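Local coordinates for Beta/alpha-amylase (Paenibacillus polymyxa, PDB 3VOC), which releases maltose from the non-reducing ends of starch chains through this family 14 beta-amylase domain, part of a precursor that also yields an alpha-amylase, at residues T322-S327 with T340-V345; G277-G282 with N357-L362. One frame throughout, in Å; residues are numbered along the deposited sequence.

How the interactions relate
Both contacts are buried, but at different depths of the (beta/alpha)8 barrel. The centre of interaction 2 lies about 7 Å from the centre of the chain, at the catalytic end of strands 275-279 and 356-359; that of interaction 1 lies about 15 Å from it, where the loop after strand 318-321 packs against helix 338-352, which leads on to strand 356-359. Their chemistry differs: a salt bridge in the active site against methyl and carbonyl packing behind a loop that probably contributes to the substrate site. The two adjoin where E325 of 322-327 accepts from the backbone of 357-362, with E325 OE1 2.9 Å from A361 N and E325 OE2 3.0 Å from L362 N.

Interaction 1: residues T322-S327 with T340-V345; sequences TCLEMS and TLVDTV
The peptide group joining C323 to L324 turns one face to V342: V342 CG2 lies over it, 3.9 Å from C323 C, and 3.8 Å from C323 O. On the other side of that plane M326 N donates to C323 O at 3.0 Å, closing the type I turn C323-M326. The preceding peptide is met differently. The same methyl comes up beyond the oxygen and somewhat off the plane, with V342 CG2 3.5 Å from T322 O, so one methyl fills the bend between successive carbonyls.

The valine's second branch works on L324. With chi1 at 172°, V342 CG1 stands opposite the backbone nitrogen, which brings it to 4.0 Å from L324 CD1 while CG2 faces the carbonyls; that leucine methyl is almost as near to CG2 and so rests against both tips of the fork, the side chains crossing at about a right angle. C323 adds its CB, 4.3 Å from V342 CG2. F321 and K375 touch V342, and L324 continues onto K375 and I376 of helix 367-378, placing the contact between the loop and two barrel helices.

T322 probably binds substrate, as in related beta-amylases; its CB is directed away from 340-345, and the side chain packs against A361. No hydrogen bond joins 322-327 to 340-345, so this contact rests on shape and dispersion, while C323 O is satisfied within the turn.

Interaction 2: residues G277-G282 with N357-L362; sequences GAKISG and NGENAL
K279 and E359 meet at about a right angle, the lysine reaching from strand 275-279 and the glutamate from strand 356-359. These strands are not neighbours: strand 318-321 runs between them, and both side chains lie on its T320. Each is extended beyond CG. In the lysine, CG sits beside the backbone N (chi1 -47°), opposite the carbonyl carbon, and the straight chain beyond carries NZ across to the carboxylate.

There the grip is one-sided. K279 NZ donates to E359 OE2 at 2.6 Å, on the syn lone pair, as part of a salt bridge, whereas E359 OE1 stays 4.0 Å from K279 NZ. The last methylene follows the ammonium in, with K279 CE 3.3 Å from E359 OE2.

E359 is probably the proton acceptor and K279 probably binds substrate, as in related enzymes; the predicted proton donor, E163, lies close to K279, its OE1 hydrogen-bonded to S281 OG. Putting a methionine in place of K279 would probably leave E359 OE2 without its charged mate and the carboxylate freer to turn. A short bond to one oxygen suggests that, in this contact, the lysine fixes the carboxylate through OE2, with OE1 left out of the bridge.

Interaction 1: residues T322-S327 with T340-V345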
ATOM      1  N   THR A 322       4.432   4.217  -6.737  1.00 18.93           N
ATOM      2  CA  THR A 322       4.366   5.622  -6.357  1.00 18.95           C
ATOM      3  C   THR A 322       5.736   6.279  -6.525  1.00 19.30           C
ATOM      4  O   THR A 322       6.682   5.638  -7.009  1.00 19.32           O
ATOM      5  CB  THR A 322       3.850   5.747  -4.897  1.00 19.65           C
ATOM      6  OG1 THR A 322       3.779   7.124  -4.532  1.00 18.63           O
ATOM      7  CG2 THR A 322       4.772   5.012  -3.933  1.00 19.25           C
ATOM      8  N   CYS A 323       5.841   7.547  -6.131  1.00 18.74           N
ATOM      9  CA  CYS A 323       7.058   8.363  -6.310  1.00 19.35           C
ATOM     10  C   CYS A 323       7.381   8.715  -7.759  1.00 18.62           C
ATOM     11  O   CYS A 323       8.493   9.191  -8.046  1.00 18.31           O
ATOM     12  CB  CYS A 323       8.304   7.735  -5.682  1.00 19.23           C
ATOM     13  SG  CYS A 323       8.073   7.220  -4.035  1.00 24.18           S
ATOM     14  N   LEU A 324       6.411   8.532  -8.655  1.00 17.25           N
ATOM     15  CA  LEU A 324       6.612   8.845 -10.068  1.00 16.94           C
ATOM     16  C   LEU A 324       7.032  10.294 -10.356  1.00 16.89           C
ATOM     17  O   LEU A 324       7.637  10.582 -11.406  1.00 17.61           O
ATOM     18  CB  LEU A 324       5.369   8.486 -10.886  1.00 16.15           C
ATOM     19  CG  LEU A 324       5.393   7.084 -11.488  1.00 15.89           C
ATOM     20  CD1 LEU A 324       5.309   5.997 -10.411  1.00 15.34           C
ATOM     21  CD2 LEU A 324       4.225   6.940 -12.465  1.00 14.84           C
ATOM     22  N   GLU A 325       6.727  11.197  -9.424  1.00 16.71           N
ATOM     23  CA  GLU A 325       7.033  12.618  -9.616  1.00 16.32           C
ATOM     24  C   GLU A 325       8.432  13.037  -9.162  1.00 16.73           C
ATOM     25  O   GLU A 325       8.861  14.179  -9.437  1.00 15.78           O
ATOM     26  CB  GLU A 325       5.974  13.497  -8.917  1.00 16.17           C
ATOM     27  CG  GLU A 325       6.239  13.832  -7.437  1.00 16.00           C
ATOM     28  CD  GLU A 325       5.969  12.677  -6.446  1.00 15.86           C
ATOM     29  OE1 GLU A 325       5.772  11.508  -6.864  1.00 15.92           O
ATOM     30  OE2 GLU A 325       5.964  12.954  -5.225  1.00 15.41           O
ATOM     31  N   MET A 326       9.132  12.139  -8.466  1.00 16.41           N
ATOM     32  CA  MET A 326      10.397  12.485  -7.797  0.55 16.97           C
ATOM     33  C   MET A 326      11.639  12.196  -8.631  1.00 17.13           C
ATOM     34  O   MET A 326      11.643  11.284  -9.458  1.00 17.36           O
ATOM     35  CB  MET A 326      10.533  11.723  -6.487  0.55 16.63           C
ATOM     36  CG  MET A 326       9.670  12.235  -5.382  0.55 16.71           C
ATOM     37  SD  MET A 326      10.043  11.325  -3.875  0.55 17.30           S
ATOM     38  CE  MET A 326       8.683  11.973  -2.886  0.55 12.89           C
ATOM     39  N   SER A 327      12.696  12.966  -8.385  0.55 16.99           N
ATOM     40  CA  SER A 327      13.977  12.776  -9.072  0.55 16.79           C
ATOM     41  C   SER A 327      14.981  12.088  -8.164  0.55 17.18           C
ATOM     42  O   SER A 327      14.852  12.128  -6.940  0.55 17.47           O
ATOM     43  CB  SER A 327      14.548  14.122  -9.537  0.55 16.82           C
ATOM     44  OG  SER A 327      13.679  14.768 -10.442  0.55 13.26           O
ATOM     45  N   THR A 340      15.201   6.029  -9.870  1.00 16.00           N
ATOM     46  CA  THR A 340      15.773   4.688 -10.067  1.00 15.72           C
ATOM     47  C   THR A 340      14.859   3.591  -9.513  1.00 15.37           C
ATOM     48  O   THR A 340      14.700   2.544 -10.122  1.00 15.60           O
ATOM     49  CB  THR A 340      17.174   4.605  -9.406  1.00 16.30           C
ATOM     50  OG1 THR A 340      18.106   5.394 -10.169  1.00 16.97           O
ATOM     51  CG2 THR A 340      17.687   3.153  -9.294  1.00 16.73           C
ATOM     52  N   LEU A 341      14.269   3.824  -8.345  1.00 15.19           N
ATOM     53  CA  LEU A 341      13.351   2.842  -7.739  1.00 14.52           C
ATOM     54  C   LEU A 341      12.136   2.592  -8.638  1.00 14.43           C
ATOM     55  O   LEU A 341      11.776   1.430  -8.906  1.00 14.15           O
ATOM     56  CB  LEU A 341      12.922   3.293  -6.335  1.00 14.47           C
ATOM     57  CG  LEU A 341      11.921   2.436  -5.557  1.00 14.83           C
ATOM     58  CD1 LEU A 341      12.463   1.024  -5.334  1.00 16.01           C
ATOM     59  CD2 LEU A 341      11.605   3.133  -4.222  1.00 14.15           C
ATOM     60  N   VAL A 342      11.536   3.676  -9.125  1.00 13.85           N
ATOM     61  CA  VAL A 342      10.434   3.565 -10.084  1.00 14.54           C
ATOM     62  C   VAL A 342      10.862   2.750 -11.309  1.00 14.83           C
ATOM     63  O   VAL A 342      10.134   1.860 -11.741  1.00 14.36           O
ATOM     64  CB  VAL A 342       9.907   4.953 -10.545  1.00 13.79           C
ATOM     65  CG1 VAL A 342       8.900   4.778 -11.701  1.00 14.67           C
ATOM     66  CG2 VAL A 342       9.262   5.723  -9.356  1.00 14.54           C
ATOM     67  N   ASP A 343      12.039   3.064 -11.866  1.00 16.03           N
ATOM     68  CA  ASP A 343      12.552   2.307 -13.025  1.00 17.15           C
ATOM     69  C   ASP A 343      12.702   0.822 -12.696  1.00 17.25           C
ATOM     70  O   ASP A 343      12.273  -0.023 -13.471  1.00 17.21           O
ATOM     71  CB  ASP A 343      13.894   2.846 -13.520  1.00 17.06           C
ATOM     72  CG  ASP A 343      13.794   4.246 -14.103  1.00 19.25           C
ATOM     73  OD1 ASP A 343      12.669   4.775 -14.239  1.00 19.44           O
ATOM     74  OD2 ASP A 343      14.864   4.824 -14.418  1.00 21.76           O
ATOM     75  N   THR A 344      13.291   0.526 -11.538  1.00 17.78           N
ATOM     76  CA  THR A 344      13.493  -0.859 -11.097  1.00 18.08           C
ATOM     77  C   THR A 344      12.176  -1.624 -11.023  1.00 17.69           C
ATOM     78  O   THR A 344      12.015  -2.650 -11.683  1.00 18.49           O
ATOM     79  CB  THR A 344      14.222  -0.913  -9.738  1.00 18.79           C
ATOM     80  OG1 THR A 344      15.526  -0.336  -9.890  1.00 17.96           O
ATOM     81  CG2 THR A 344      14.373  -2.380  -9.261  1.00 18.59           C
ATOM     82  N   VAL A 345      11.230  -1.110 -10.246  1.00 17.15           N
ATOM     83  CA  VAL A 345       9.952  -1.781 -10.023  1.00 16.36           C
ATOM     84  C   VAL A 345       9.186  -1.889 -11.332  1.00 16.37           C
ATOM     85  O   VAL A 345       8.667  -2.969 -11.685  1.00 15.60           O
ATOM     86  CB  VAL A 345       9.111  -1.047  -8.941  1.00 16.62           C
ATOM     87  CG1 VAL A 345       7.647  -1.522  -8.951  1.00 15.44           C
ATOM     88  CG2 VAL A 345       9.744  -1.225  -7.559  1.00 16.39           C
TER

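Interaction 2: residues G277-G282 with N357-L362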
ATOM      1  N   GLY A 277      -6.373  -4.245  -7.950  1.00 15.13           N
ATOM      2  CA  GLY A 277      -4.990  -3.880  -7.725  1.00 15.31           C
ATOM      3  C   GLY A 277      -4.607  -3.723  -6.263  1.00 14.93           C
ATOM      4  O   GLY A 277      -5.464  -3.652  -5.369  1.00 15.29           O
ATOM      5  N   ALA A 278      -3.307  -3.639  -6.026  1.00 14.42           N
ATOM      6  CA  ALA A 278      -2.783  -3.323  -4.704  1.00 14.53           C
ATOM      7  C   ALA A 278      -1.498  -2.524  -4.907  1.00 14.95           C
ATOM      8  O   ALA A 278      -0.993  -2.423  -6.031  1.00 14.26           O
ATOM      9  CB  ALA A 278      -2.524  -4.594  -3.880  1.00 14.34           C
ATOM     10  N   LYS A 279      -0.980  -1.958  -3.822  1.00 15.81           N
ATOM     11  CA  LYS A 279       0.109  -0.991  -3.910  1.00 16.97           C
ATOM     12  C   LYS A 279       1.365  -1.433  -3.179  1.00 16.92           C
ATOM     13  O   LYS A 279       1.309  -1.922  -2.043  1.00 16.52           O
ATOM     14  CB  LYS A 279      -0.351   0.363  -3.371  1.00 17.56           C
ATOM     15  CG  LYS A 279      -1.723   0.802  -3.928  1.00 22.46           C
ATOM     16  CD  LYS A 279      -2.196   2.188  -3.436  1.00 27.16           C
ATOM     17  CE  LYS A 279      -3.535   2.567  -4.106  1.00 30.94           C
ATOM     18  NZ  LYS A 279      -3.941   4.003  -3.887  1.00 31.65           N
ATOM     19  N   ILE A 280       2.499  -1.247  -3.848  1.00 16.11           N
ATOM     20  CA  ILE A 280       3.797  -1.406  -3.210  1.00 15.89           C
ATOM     21  C   ILE A 280       4.279  -0.014  -2.807  1.00 15.61           C
ATOM     22  O   ILE A 280       4.154   0.943  -3.582  1.00 15.54           O
ATOM     23  CB  ILE A 280       4.792  -2.135  -4.154  1.00 16.22           C
ATOM     24  CG1 ILE A 280       4.360  -3.603  -4.345  1.00 15.52           C
ATOM     25  CG2 ILE A 280       6.259  -2.068  -3.614  1.00 16.62           C
ATOM     26  CD1 ILE A 280       5.290  -4.407  -5.297  1.00 16.64           C
ATOM     27  N   SER A 281       4.797   0.091  -1.584  1.00 15.20           N
ATOM     28  CA  SER A 281       5.311   1.330  -1.034  1.00 15.72           C
ATOM     29  C   SER A 281       6.565   1.778  -1.776  1.00 16.16           C
ATOM     30  O   SER A 281       7.369   0.939  -2.198  1.00 16.30           O
ATOM     31  CB  SER A 281       5.678   1.101   0.437  1.00 15.91           C
ATOM     32  OG  SER A 281       6.005   2.322   1.091  1.00 17.81           O
ATOM     33  N   GLY A 282       6.756   3.091  -1.875  1.00 16.07           N
ATOM     34  CA  GLY A 282       7.985   3.648  -2.434  1.00 16.20           C
ATOM     35  C   GLY A 282       8.944   4.029  -1.313  1.00 16.34           C
ATOM     36  O   GLY A 282       8.905   5.163  -0.816  1.00 16.38           O
ATOM     37  N   ASN A 357       0.064   0.715 -12.627  1.00 16.94           N
ATOM     38  CA  ASN A 357      -0.618   1.990 -12.377  1.00 17.99           C
ATOM     39  C   ASN A 357       0.265   2.844 -11.474  1.00 17.08           C
ATOM     40  O   ASN A 357       1.026   2.312 -10.664  1.00 16.59           O
ATOM     41  CB  ASN A 357      -1.982   1.748 -11.719  1.00 18.52           C
ATOM     42  CG  ASN A 357      -2.923   0.931 -12.606  1.00 22.84           C
ATOM     43  OD1 ASN A 357      -3.200  -0.238 -12.325  1.00 27.24           O
ATOM     44  ND2 ASN A 357      -3.416   1.547 -13.682  1.00 24.11           N
ATOM     45  N   GLY A 358       0.163   4.162 -11.603  1.00 17.01           N
ATOM     46  CA  GLY A 358       1.100   5.072 -10.943  1.00 16.19           C
ATOM     47  C   GLY A 358       0.440   6.145 -10.099  1.00 16.60           C
ATOM     48  O   GLY A 358      -0.743   6.453 -10.280  1.00 15.62           O
ATOM     49  N   GLU A 359       1.209   6.703  -9.165  1.00 16.13           N
ATOM     50  CA  GLU A 359       0.738   7.791  -8.304  1.00 16.29           C
ATOM     51  C   GLU A 359       1.933   8.664  -8.017  1.00 15.92           C
ATOM     52  O   GLU A 359       3.061   8.194  -8.095  1.00 15.18           O
ATOM     53  CB  GLU A 359       0.266   7.248  -6.961  1.00 16.69           C
ATOM     54  CG  GLU A 359      -0.997   6.437  -7.023  1.00 19.35           C
ATOM     55  CD  GLU A 359      -1.429   5.934  -5.666  1.00 19.29           C
ATOM     56  OE1 GLU A 359      -0.761   6.223  -4.659  1.00 20.92           O
ATOM     57  OE2 GLU A 359      -2.453   5.245  -5.614  1.00 22.65           O
ATOM     58  N   ASN A 360       1.688   9.922  -7.670  1.00 15.19           N
ATOM     59  CA  ASN A 360       2.723  10.758  -7.038  1.00 15.41           C
ATOM     60  C   ASN A 360       2.739  10.461  -5.541  1.00 15.73           C
ATOM     61  O   ASN A 360       1.678  10.156  -4.954  1.00 15.35           O
ATOM     62  CB  ASN A 360       2.452  12.254  -7.263  1.00 14.73           C
ATOM     63  CG  ASN A 360       1.035  12.653  -6.877  1.00 15.03           C
ATOM     64  OD1 ASN A 360       0.074  11.989  -7.266  1.00 15.83           O
ATOM     65  ND2 ASN A 360       0.897  13.731  -6.103  1.00 12.65           N
ATOM     66  N   ALA A 361       3.920  10.533  -4.923  1.00 16.00           N
ATOM     67  CA  ALA A 361       4.029  10.264  -3.479  1.00 16.97           C
ATOM     68  C   ALA A 361       3.486  11.452  -2.703  1.00 17.30           C
ATOM     69  O   ALA A 361       2.762  11.297  -1.714  1.00 16.86           O
ATOM     70  CB  ALA A 361       5.485  10.005  -3.069  1.00 16.87           C
ATOM     71  N   LEU A 362       3.848  12.643  -3.166  1.00 17.39           N
ATOM     72  CA  LEU A 362       3.518  13.876  -2.463  1.00 18.04           C
ATOM     73  C   LEU A 362       2.881  14.853  -3.455  1.00 18.11           C
ATOM     74  O   LEU A 362       3.057  14.696  -4.654  1.00 17.95           O
ATOM     75  CB  LEU A 362       4.784  14.481  -1.846  1.00 17.95           C
ATOM     76  CG  LEU A 362       5.427  13.687  -0.693  1.00 19.94           C
ATOM     77  CD1 LEU A 362       6.723  14.361  -0.240  1.00 23.05           C
ATOM     78  CD2 LEU A 362       4.471  13.540   0.474  1.00 22.53           C
TER